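Local coordinates for protein member of DUF4221 family (Bacteroides vulgatus, PDB 3S9J) that is of unknown function but folds as a six-bladed beta-propeller of the DUF4221 family, with sodium ions bound in the crystal, at residues A[339-344]-A[353-358]; A[14-19]-A[57-62]; A[25-30]-A[325-330]. All blocks are in the same frame, centred on the assembly; numbering follows the deposited sequence. Where two conformers were deposited one is given.

Interaction 1. Residues A[339-344]-A[353-358]. With NA (sodium ion), chain C.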
loop_
_atom_site.group_PDB
_atom_site.type_symbol
_atom_site.label_atom_id
_atom_site.label_comp_id
_atom_site.label_asym_id
_atom_site.label_seq_id
_atom_site.Cartn_x
_atom_site.Cartn_y
_atom_site.Cartn_z
ATOM N N TYR A 339 13.315 -1.533 3.700
ATOM C CA TYR A 339 13.895 -0.607 2.756
ATOM C C TYR A 339 12.958 0.566 2.533
ATOM O O TYR A 339 11.789 0.376 2.231
ATOM C CB TYR A 339 14.177 -1.278 1.430
ATOM C CG TYR A 339 15.321 -2.277 1.458
ATOM C CD1 TYR A 339 15.102 -3.587 1.846
ATOM C CD2 TYR A 339 16.582 -1.933 1.022
ATOM C CE1 TYR A 339 16.136 -4.531 1.841
ATOM C CE2 TYR A 339 17.632 -2.888 1.008
ATOM C CZ TYR A 339 17.387 -4.177 1.428
ATOM O OH TYR A 339 18.391 -5.143 1.410
ATOM N N ILE A 340 13.507 1.779 2.648
ATOM C CA ILE A 340 12.749 3.005 2.455
ATOM C C ILE A 340 13.474 3.821 1.422
ATOM O O ILE A 340 14.690 4.094 1.554
ATOM C CB ILE A 340 12.582 3.811 3.768
ATOM C CG1 ILE A 340 12.032 2.922 4.888
ATOM C CG2 ILE A 340 11.689 5.082 3.563
ATOM C CD1 ILE A 340 11.856 3.654 6.236
ATOM N N SER A 341 12.738 4.248 0.393
ATOM C CA SER A 341 13.366 5.011 -0.684
ATOM C C SER A 341 13.856 6.350 -0.213
ATOM O O SER A 341 13.227 7.001 0.672
ATOM C CB SER A 341 12.388 5.223 -1.844
ATOM O OG SER A 341 12.917 6.061 -2.855
ATOM N N GLU A 342 14.948 6.801 -0.838
ATOM C CA GLU A 342 15.470 8.173 -0.642
ATOM C C GLU A 342 15.161 9.095 -1.822
ATOM O O GLU A 342 15.781 10.145 -1.964
ATOM C CB GLU A 342 16.979 8.139 -0.326
ATOM C CG GLU A 342 17.236 7.628 1.095
ATOM C CD GLU A 342 18.546 8.090 1.730
ATOM O OE1 GLU A 342 19.149 9.095 1.279
ATOM O OE2 GLU A 342 18.967 7.428 2.707
ATOM N N ASN A 343 14.220 8.714 -2.682
ATOM C CA ASN A 343 13.865 9.521 -3.852
ATOM C C ASN A 343 12.845 10.624 -3.495
ATOM O O ASN A 343 11.811 10.747 -4.118
ATOM C CB ASN A 343 13.333 8.656 -4.972
ATOM C CG ASN A 343 14.423 7.856 -5.613
ATOM O OD1 ASN A 343 14.835 6.854 -5.054
ATOM N ND2 ASN A 343 14.917 8.308 -6.768
ATOM N N ASN A 344 13.194 11.395 -2.471
ATOM C CA ASN A 344 12.493 12.639 -2.091
ATOM C C ASN A 344 13.185 13.777 -2.832
ATOM O O ASN A 344 14.407 13.921 -2.753
ATOM C CB ASN A 344 12.623 12.797 -0.581
ATOM C CG ASN A 344 11.842 13.982 -0.025
ATOM O OD1 ASN A 344 12.024 15.103 -0.506
ATOM N ND2 ASN A 344 11.001 13.736 0.989
ATOM N N ASN A 353 17.325 9.673 -12.040
ATOM C CA ASN A 353 17.758 8.433 -12.738
ATOM C C ASN A 353 18.534 7.476 -11.862
ATOM O O ASN A 353 19.352 6.697 -12.336
ATOM C CB ASN A 353 18.469 8.772 -14.032
ATOM C CG ASN A 353 17.468 9.078 -15.152
ATOM O OD1 ASN A 353 16.461 8.367 -15.343
ATOM N ND2 ASN A 353 17.697 10.161 -15.838
ATOM N N LYS A 354 18.277 7.541 -10.563
ATOM C CA LYS A 354 18.785 6.550 -9.629
ATOM C C LYS A 354 17.715 6.245 -8.592
ATOM O O LYS A 354 17.340 7.117 -7.806
ATOM C CB LYS A 354 20.051 7.064 -8.946
ATOM C CG LYS A 354 20.921 5.996 -8.296
ATOM C CD LYS A 354 22.035 5.450 -9.221
ATOM C CE LYS A 354 23.129 6.467 -9.627
ATOM N NZ LYS A 354 24.043 6.886 -8.536
ATOM N N LEU A 355 17.197 5.023 -8.607
ATOM C CA LEU A 355 16.246 4.578 -7.582
ATOM C C LEU A 355 17.022 4.077 -6.376
ATOM O O LEU A 355 17.781 3.120 -6.459
ATOM C CB LEU A 355 15.295 3.516 -8.096
ATOM C CG LEU A 355 14.321 2.896 -7.117
ATOM C CD1 LEU A 355 13.319 3.942 -6.552
ATOM C CD2 LEU A 355 13.573 1.736 -7.856
ATOM N N VAL A 356 16.878 4.772 -5.246
ATOM C CA VAL A 356 17.732 4.561 -4.072
ATOM C C VAL A 356 16.878 4.185 -2.882
ATOM O O VAL A 356 15.829 4.806 -2.654
ATOM C CB VAL A 356 18.541 5.829 -3.701
ATOM C CG1 VAL A 356 19.377 5.628 -2.437
ATOM C CG2 VAL A 356 19.444 6.252 -4.867
ATOM N N PHE A 357 17.329 3.176 -2.149
ATOM C CA PHE A 357 16.714 2.745 -0.890
ATOM C C PHE A 357 17.741 2.617 0.197
ATOM O O PHE A 357 18.869 2.197 -0.063
ATOM C CB PHE A 357 16.039 1.366 -1.038
ATOM C CG PHE A 357 14.930 1.307 -2.015
ATOM C CD1 PHE A 357 13.620 1.567 -1.617
ATOM C CD2 PHE A 357 15.159 0.922 -3.325
ATOM C CE1 PHE A 357 12.582 1.476 -2.503
ATOM C CE2 PHE A 357 14.120 0.808 -4.221
ATOM C CZ PHE A 357 12.834 1.112 -3.841
ATOM N N THR A 358 17.360 2.956 1.431
ATOM C CA THR A 358 18.172 2.652 2.584
ATOM C C THR A 358 17.540 1.485 3.343
ATOM O O THR A 358 16.327 1.457 3.547
ATOM C CB THR A 358 18.325 3.873 3.491
ATOM O OG1 THR A 358 19.047 4.879 2.770
ATOM C CG2 THR A 358 19.073 3.498 4.767
HETATM NA NA NA C . 14.079 7.398 -15.710
HETATM O O HOH W 1 13.253 8.712 -13.870
HETATM O O HOH W 2 11.926 7.926 -17.204
#

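Interaction 2. Residues A[14-19]-A[57-62]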
loop_
_atom_site.group_PDB
_atom_site.type_symbol
_atom_site.label_atom_id
_atom_site.label_comp_id
_atom_site.label_asym_id
_atom_site.label_seq_id
_atom_site.Cartn_x
_atom_site.Cartn_y
_atom_site.Cartn_z
ATOM N N LYS A 14 22.795 -0.525 4.977
ATOM C CA LYS A 14 23.345 -0.284 3.655
ATOM C C LYS A 14 22.320 0.390 2.747
ATOM O O LYS A 14 21.168 0.559 3.135
ATOM C CB LYS A 14 23.841 -1.603 3.043
ATOM C CG LYS A 14 22.852 -2.793 3.085
ATOM C CD LYS A 14 23.043 -3.734 4.297
ATOM C CE LYS A 14 22.480 -5.160 4.047
ATOM N NZ LYS A 14 22.944 -6.192 5.066
ATOM N N GLN A 15 22.764 0.791 1.560
ATOM C CA GLN A 15 21.885 1.337 0.543
ATOM C C GLN A 15 21.850 0.454 -0.697
ATOM O O GLN A 15 22.812 -0.231 -1.020
ATOM C CB GLN A 15 22.377 2.708 0.124
ATOM C CG GLN A 15 22.028 3.846 1.056
ATOM C CD GLN A 15 22.040 5.196 0.330
ATOM O OE1 GLN A 15 22.863 5.430 -0.565
ATOM N NE2 GLN A 15 21.119 6.072 0.699
ATOM N N LEU A 16 20.710 0.483 -1.361
ATOM C CA LEU A 16 20.530 -0.125 -2.674
ATOM C C LEU A 16 20.334 1.004 -3.641
ATOM O O LEU A 16 19.606 1.972 -3.354
ATOM C CB LEU A 16 19.281 -1.006 -2.773
ATOM C CG LEU A 16 19.138 -2.264 -1.939
ATOM C CD1 LEU A 16 17.708 -2.788 -2.153
ATOM C CD2 LEU A 16 20.194 -3.322 -2.261
ATOM N N ALA A 17 20.982 0.914 -4.798
ATOM C CA ALA A 17 20.844 1.957 -5.818
ATOM C C ALA A 17 20.721 1.320 -7.193
ATOM O O ALA A 17 21.611 0.572 -7.616
ATOM C CB ALA A 17 22.006 2.966 -5.782
ATOM N N PHE A 18 19.637 1.626 -7.878
ATOM C CA PHE A 18 19.388 1.133 -9.213
ATOM C C PHE A 18 19.481 2.273 -10.243
ATOM O O PHE A 18 18.597 3.145 -10.308
ATOM C CB PHE A 18 18.008 0.479 -9.323
ATOM C CG PHE A 18 17.756 -0.631 -8.339
ATOM C CD1 PHE A 18 18.151 -1.937 -8.625
ATOM C CD2 PHE A 18 17.051 -0.391 -7.165
ATOM C CE1 PHE A 18 17.893 -2.972 -7.715
ATOM C CE2 PHE A 18 16.799 -1.400 -6.256
ATOM C CZ PHE A 18 17.204 -2.701 -6.529
ATOM N N PRO A 19 20.505 2.246 -11.094
ATOM C CA PRO A 19 20.608 3.251 -12.126
ATOM C C PRO A 19 19.523 3.060 -13.172
ATOM O O PRO A 19 19.229 1.943 -13.574
ATOM C CB PRO A 19 22.006 3.028 -12.724
ATOM C CG PRO A 19 22.737 2.294 -11.685
ATOM C CD PRO A 19 21.717 1.390 -11.064
ATOM N N PHE A 57 13.533 -5.588 -10.743
ATOM C CA PHE A 57 14.867 -5.276 -10.287
ATOM C C PHE A 57 15.482 -6.433 -9.501
ATOM O O PHE A 57 14.829 -7.009 -8.653
ATOM C CB PHE A 57 14.890 -4.054 -9.380
ATOM C CG PHE A 57 14.600 -2.741 -10.081
ATOM C CD1 PHE A 57 15.563 -2.116 -10.875
ATOM C CD2 PHE A 57 13.394 -2.125 -9.924
ATOM C CE1 PHE A 57 15.293 -0.919 -11.509
ATOM C CE2 PHE A 57 13.133 -0.912 -10.518
ATOM C CZ PHE A 57 14.071 -0.286 -11.297
ATOM N N ASP A 58 16.753 -6.681 -9.764
ATOM C CA ASP A 58 17.593 -7.683 -9.062
ATOM C C ASP A 58 18.258 -7.037 -7.856
ATOM O O ASP A 58 19.114 -6.162 -8.008
ATOM C CB ASP A 58 18.607 -8.186 -10.062
ATOM C CG ASP A 58 19.538 -9.258 -9.501
ATOM O OD1 ASP A 58 19.672 -9.392 -8.259
ATOM O OD2 ASP A 58 20.163 -9.919 -10.351
ATOM N N ILE A 59 17.810 -7.406 -6.658
ATOM C CA ILE A 59 18.256 -6.750 -5.437
ATOM C C ILE A 59 19.737 -7.014 -5.148
ATOM O O ILE A 59 20.515 -6.070 -4.907
ATOM C CB ILE A 59 17.348 -7.111 -4.247
ATOM C CG1 ILE A 59 15.970 -6.430 -4.401
ATOM C CG2 ILE A 59 18.014 -6.660 -2.924
ATOM C CD1 ILE A 59 14.876 -7.029 -3.533
ATOM N N GLU A 60 20.147 -8.282 -5.217
ATOM C CA GLU A 60 21.534 -8.670 -4.936
ATOM C C GLU A 60 22.492 -7.934 -5.866
ATOM O O GLU A 60 23.532 -7.487 -5.438
ATOM C CB GLU A 60 21.688 -10.195 -5.121
ATOM C CG GLU A 60 23.111 -10.742 -4.917
ATOM C CD GLU A 60 23.331 -12.176 -5.489
ATOM O OE1 GLU A 60 22.408 -12.800 -6.090
ATOM O OE2 GLU A 60 24.473 -12.668 -5.348
ATOM N N ASN A 61 22.129 -7.823 -7.148
ATOM C CA ASN A 61 23.014 -7.274 -8.159
ATOM C C ASN A 61 22.760 -5.796 -8.488
ATOM O O ASN A 61 23.473 -5.200 -9.295
ATOM C CB ASN A 61 22.949 -8.157 -9.421
ATOM C CG ASN A 61 23.522 -9.543 -9.171
ATOM O OD1 ASN A 61 24.649 -9.659 -8.683
ATOM N ND2 ASN A 61 22.752 -10.569 -9.468
ATOM N N GLN A 62 21.816 -5.188 -7.774
ATOM C CA GLN A 62 21.466 -3.771 -7.939
ATOM C C GLN A 62 21.365 -3.322 -9.400
ATOM O O GLN A 62 22.002 -2.347 -9.813
ATOM C CB GLN A 62 22.423 -2.889 -7.145
ATOM C CG GLN A 62 22.392 -3.252 -5.652
ATOM C CD GLN A 62 23.189 -2.311 -4.767
ATOM O OE1 GLN A 62 23.070 -1.102 -4.852
ATOM N NE2 GLN A 62 24.000 -2.879 -3.901
HETATM O O HOH W 3 24.502 0.653 -3.473
#

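Interaction 3. Residues A[25-30]-A[325-330]. With FMT (formic acid), chain K.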
loop_
_atom_site.group_PDB
_atom_site.type_symbol
_atom_site.label_atom_id
_atom_site.label_comp_id
_atom_site.label_asym_id
_atom_site.label_seq_id
_atom_site.Cartn_x
_atom_site.Cartn_y
_atom_site.Cartn_z
ATOM N N TYR A 25 10.811 5.158 -15.075
ATOM C CA TYR A 25 10.633 6.317 -14.203
ATOM C C TYR A 25 10.882 5.904 -12.774
ATOM O O TYR A 25 10.614 4.743 -12.383
ATOM C CB TYR A 25 9.225 6.881 -14.351
ATOM C CG TYR A 25 9.035 8.228 -13.709
ATOM C CD1 TYR A 25 9.794 9.319 -14.110
ATOM C CD2 TYR A 25 8.116 8.404 -12.683
ATOM C CE1 TYR A 25 9.624 10.566 -13.494
ATOM C CE2 TYR A 25 7.918 9.646 -12.098
ATOM C CZ TYR A 25 8.679 10.712 -12.532
ATOM O OH TYR A 25 8.538 11.942 -11.961
ATOM N N TYR A 26 11.395 6.833 -11.960
ATOM C CA TYR A 26 11.871 6.449 -10.607
ATOM C C TYR A 26 10.745 6.148 -9.628
ATOM O O TYR A 26 10.970 5.547 -8.589
ATOM C CB TYR A 26 12.812 7.493 -9.986
ATOM C CG TYR A 26 12.105 8.775 -9.563
ATOM C CD1 TYR A 26 11.556 8.927 -8.296
ATOM C CD2 TYR A 26 11.944 9.798 -10.463
ATOM C CE1 TYR A 26 10.863 10.080 -7.927
ATOM C CE2 TYR A 26 11.273 10.976 -10.092
ATOM C CZ TYR A 26 10.751 11.092 -8.823
ATOM O OH TYR A 26 10.080 12.237 -8.497
ATOM N N LEU A 27 9.540 6.599 -9.943
ATOM C CA LEU A 27 8.365 6.402 -9.088
ATOM C C LEU A 27 7.488 5.287 -9.616
ATOM O O LEU A 27 7.130 5.287 -10.797
ATOM C CB LEU A 27 7.508 7.664 -9.048
ATOM C CG LEU A 27 6.194 7.547 -8.265
ATOM C CD1 LEU A 27 6.510 7.317 -6.805
ATOM C CD2 LEU A 27 5.363 8.809 -8.446
ATOM N N SER A 28 7.130 4.361 -8.722
ATOM C CA SER A 28 6.089 3.393 -8.953
ATOM C C SER A 28 5.108 3.408 -7.804
ATOM O O SER A 28 5.528 3.511 -6.653
ATOM C CB SER A 28 6.670 1.979 -9.023
ATOM O OG SER A 28 5.576 1.035 -9.190
ATOM N N LYS A 29 3.818 3.281 -8.123
ATOM C CA LYS A 29 2.769 3.153 -7.106
ATOM C C LYS A 29 2.388 1.706 -6.831
ATOM O O LYS A 29 1.501 1.459 -6.019
ATOM C CB LYS A 29 1.516 3.943 -7.499
ATOM C CG LYS A 29 1.774 5.458 -7.541
ATOM C CD LYS A 29 0.478 6.231 -7.758
ATOM C CE LYS A 29 0.660 7.729 -7.703
ATOM N NZ LYS A 29 -0.656 8.420 -8.098
ATOM N N SER A 30 3.069 0.762 -7.472
ATOM C CA SER A 30 2.776 -0.656 -7.283
ATOM C C SER A 30 4.091 -1.449 -7.395
ATOM O O SER A 30 4.423 -2.037 -8.450
ATOM C CB SER A 30 1.751 -1.106 -8.296
ATOM O OG SER A 30 1.306 -2.448 -8.022
ATOM N N LYS A 325 14.021 13.818 2.969
ATOM C CA LYS A 325 15.044 12.788 2.801
ATOM C C LYS A 325 14.502 11.500 2.205
ATOM O O LYS A 325 15.107 10.964 1.264
ATOM C CB LYS A 325 15.705 12.477 4.146
ATOM C CG LYS A 325 16.906 11.529 4.011
ATOM C CD LYS A 325 17.772 11.461 5.278
ATOM C CE LYS A 325 19.015 10.585 4.982
ATOM N NZ LYS A 325 19.852 10.405 6.180
ATOM N N TYR A 326 13.386 11.005 2.728
ATOM C CA TYR A 326 12.831 9.746 2.291
ATOM C C TYR A 326 11.557 9.912 1.485
ATOM O O TYR A 326 10.814 10.893 1.641
ATOM C CB TYR A 326 12.524 8.856 3.513
ATOM C CG TYR A 326 13.745 8.588 4.321
ATOM C CD1 TYR A 326 14.659 7.610 3.932
ATOM C CD2 TYR A 326 14.015 9.314 5.476
ATOM C CE1 TYR A 326 15.810 7.371 4.668
ATOM C CE2 TYR A 326 15.165 9.077 6.217
ATOM C CZ TYR A 326 16.047 8.113 5.805
ATOM O OH TYR A 326 17.199 7.893 6.501
ATOM N N PHE A 327 11.297 8.933 0.621
ATOM C CA PHE A 327 10.053 8.831 -0.104
ATOM C C PHE A 327 9.408 7.537 0.413
ATOM O O PHE A 327 9.578 6.448 -0.174
ATOM C CB PHE A 327 10.282 8.812 -1.624
ATOM C CG PHE A 327 9.025 9.012 -2.401
ATOM C CD1 PHE A 327 8.590 10.301 -2.722
ATOM C CD2 PHE A 327 8.209 7.948 -2.725
ATOM C CE1 PHE A 327 7.379 10.499 -3.414
ATOM C CE2 PHE A 327 7.019 8.160 -3.407
ATOM C CZ PHE A 327 6.608 9.426 -3.734
ATOM N N TYR A 328 8.740 7.638 1.570
ATOM C CA TYR A 328 8.306 6.430 2.273
ATOM C C TYR A 328 7.139 5.725 1.599
ATOM O O TYR A 328 6.857 4.578 1.957
ATOM C CB TYR A 328 8.012 6.705 3.758
ATOM C CG TYR A 328 6.949 7.741 4.027
ATOM C CD1 TYR A 328 5.594 7.408 3.912
ATOM C CD2 TYR A 328 7.274 9.027 4.388
ATOM C CE1 TYR A 328 4.593 8.349 4.137
ATOM C CE2 TYR A 328 6.271 9.980 4.658
ATOM C CZ TYR A 328 4.946 9.645 4.529
ATOM O OH TYR A 328 3.944 10.550 4.743
ATOM N N LYS A 329 6.495 6.365 0.639
ATOM C CA LYS A 329 5.498 5.709 -0.179
ATOM C C LYS A 329 6.096 4.736 -1.216
ATOM O O LYS A 329 5.347 4.101 -1.970
ATOM C CB LYS A 329 4.552 6.723 -0.823
ATOM C CG LYS A 329 3.769 7.478 0.253
ATOM C CD LYS A 329 2.649 8.310 -0.308
ATOM C CE LYS A 329 1.933 9.062 0.787
ATOM N NZ LYS A 329 0.800 9.928 0.286
HETATM N N MSE A 330 7.427 4.609 -1.200
HETATM C CA MSE A 330 8.140 3.504 -1.846
HETATM C C MSE A 330 8.999 2.782 -0.809
HETATM O O MSE A 330 10.187 3.103 -0.607
HETATM C CB MSE A 330 8.989 3.995 -3.006
HETATM C CG MSE A 330 8.193 4.252 -4.282
HETATM SE SE MSE A 330 9.317 4.399 -5.858
HETATM C CE MSE A 330 10.252 6.058 -5.408
HETATM C C FMT K . 9.934 12.915 -5.115
HETATM O O1 FMT K . 9.659 13.614 -4.096
HETATM O O2 FMT K . 9.152 12.728 -6.060
HETATM O O HOH W 4 4.620 2.778 -4.167
#

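Interaction 1. Residues A[339-344]-A[353-358]
T358, F357 and N343 have the most surface buried where 339-344 pairs antiparallel with 353-358. T358 faces I340 in a hydrogen-bonded pair: I340 N reaches T358 O at 3.0 Å, and T358 N returns the bond to I340 O. Its hydroxyl does separate work: T358 OG1 donates to OE2 of E342 at 2.6 Å, coming from above the carboxylate plane, and also pairs with Q15. F357 lies across from S341 as a non-hydrogen-bonded pair. With chi1 near -62°, its ring swings to the side of its own backbone N, and F357 CD1 comes within 3.5 Å of S341 N. F357 CB meets the edge of the Y339 ring, 3.9 Å from Y339 CD2. The strand ends at S341; E342 N still bonds to V356 O, and N343 prolongs the pairing with its side-chain amide. N343 OD1 accepts from V356 N on an in-plane lone pair at 2.9 Å, almost straight at 177°, and N343 ND2 donates to K354 O at 2.9 Å near the plane of its own amide. Two bonds thus fix the rotation of that amide. Just outside the strand, N353 OD1 binds a sodium ion at 2.6 Å, joined by D21, T24 and two waters. The pair forms the middle of a four-stranded antiparallel sheet: 354-364 is flanked by 8-19, 337-341 by 327-334, and F332 stacks on Y339 while meeting F357 edge-to-face.

Interaction 2. Residues A[14-19]-A[57-62]
This is a contact between two propeller blades: F18 and A17, on the outermost strand of one sheet, meet F57 and Q62, at the end of strand 53-58 and the turn after it in the next sheet. F18 and Q62 bury the most surface. The F18 ring takes F57 CB over one face, 4.0 Å from its centroid and 27° off the normal, a CH-pi contact. The two rings are inclined at 40°, and their closest atoms, CD1 of F18 and CD1 of F57, are 3.4 Å apart. D58 O lies in the plane of the F18 ring at its edge, 3.4 Å from F18 CE1. Next to the rings, I59 CG2 packs on L16 CD1, less certainly because L16 has two conformers. Q62 has a left-handed backbone conformation, and its side chain, extended beyond CG, runs along the strand edge to place OE1 2.9 Å from A17 N. That N-H is tilted 31° from the plane of the amide carbonyl. A water donates to Q62 OE1 at 2.7 Å and to Q15 O, so OE1 is gripped twice. L16 and F18 make backbone hydrogen bonds to F357 and L355 of strand 354-364, whereas A17 N turns to Q62. The chemistry implies blades joined by aromatic packing on the buried side and by one side-chain amide on the more exposed side, which engages one N-H of the edge strand without extending the sheet.

Interaction 3. Residues A[25-30]-A[325-330]
F327 is the first residue of 325-330 to touch the 25-30 loop. Its CG stands opposite the backbone N (chi1 -167°), and the ring reaches across so that F327 CE2 comes 3.5 Å from L27 CD1, a contact that is less certain because it holds for one of two L27 conformers. The two side chains cross at about a right angle. Another part of the same ring, F327 CD1, approaches O1 of a formic acid molecule at 3.7 Å; this molecule, probably from the crystallisation liquor, takes a hydrogen bond on O2 from Y26 OH at 2.7 Å, near the plane of the tyrosine ring, and is held as well by K300 and L345. Loss of this ring to an alanine here would probably leave the formic acid without its aromatic neighbour on that side and, in this conformer, L27 CD1 without its partner. F327 also opens a type I beta turn, closed by M330 N donating to F327 O at 3.0 Å. The turn makes a corner in the chain at the start of 327-334, an outermost strand of its four-stranded propeller blade, while 25-30 lies in the connection from strand 8-19 of that blade to strand 31-36 of the next, so the contact spans the seam between blades. K329 contributes through its backbone: a water donates to K329 O and to S28 O, at 2.7 Å each, bridging the segments where no direct hydrogen bond does. M330, a selenomethionine, then enters the loop. M330 SE lies 3.6 Å from S28 N; the bend at chi3 (-67°) then turns M330 CE to Y26 O, 3.3 Å away, with the edge of the Y26 ring beside the methyl. The S28 hydroxyl itself looks elsewhere, to E45 O, and accepts from S30 N in an ST turn.

Overall arrangement
Interactions 1 and 2 share one sheet and touch through it, since strands 354-364 and 8-19 are neighbours there. Because 8-19 comes from the N-terminal end and the other three strands from the C-terminal end, this blade closes the propeller ring. Interaction 1, mostly buried, works by backbone pairing and a side-chain amide. Interaction 2, partly buried and about 21 Å from the chain centre, joins neighbouring blades by aromatic packing and one glutamine bond. Interaction 3 lies nearer the chain centre, about 11 Å from it, and relies on apolar contacts and a water; S341 O to F327 N ties it to interaction 1.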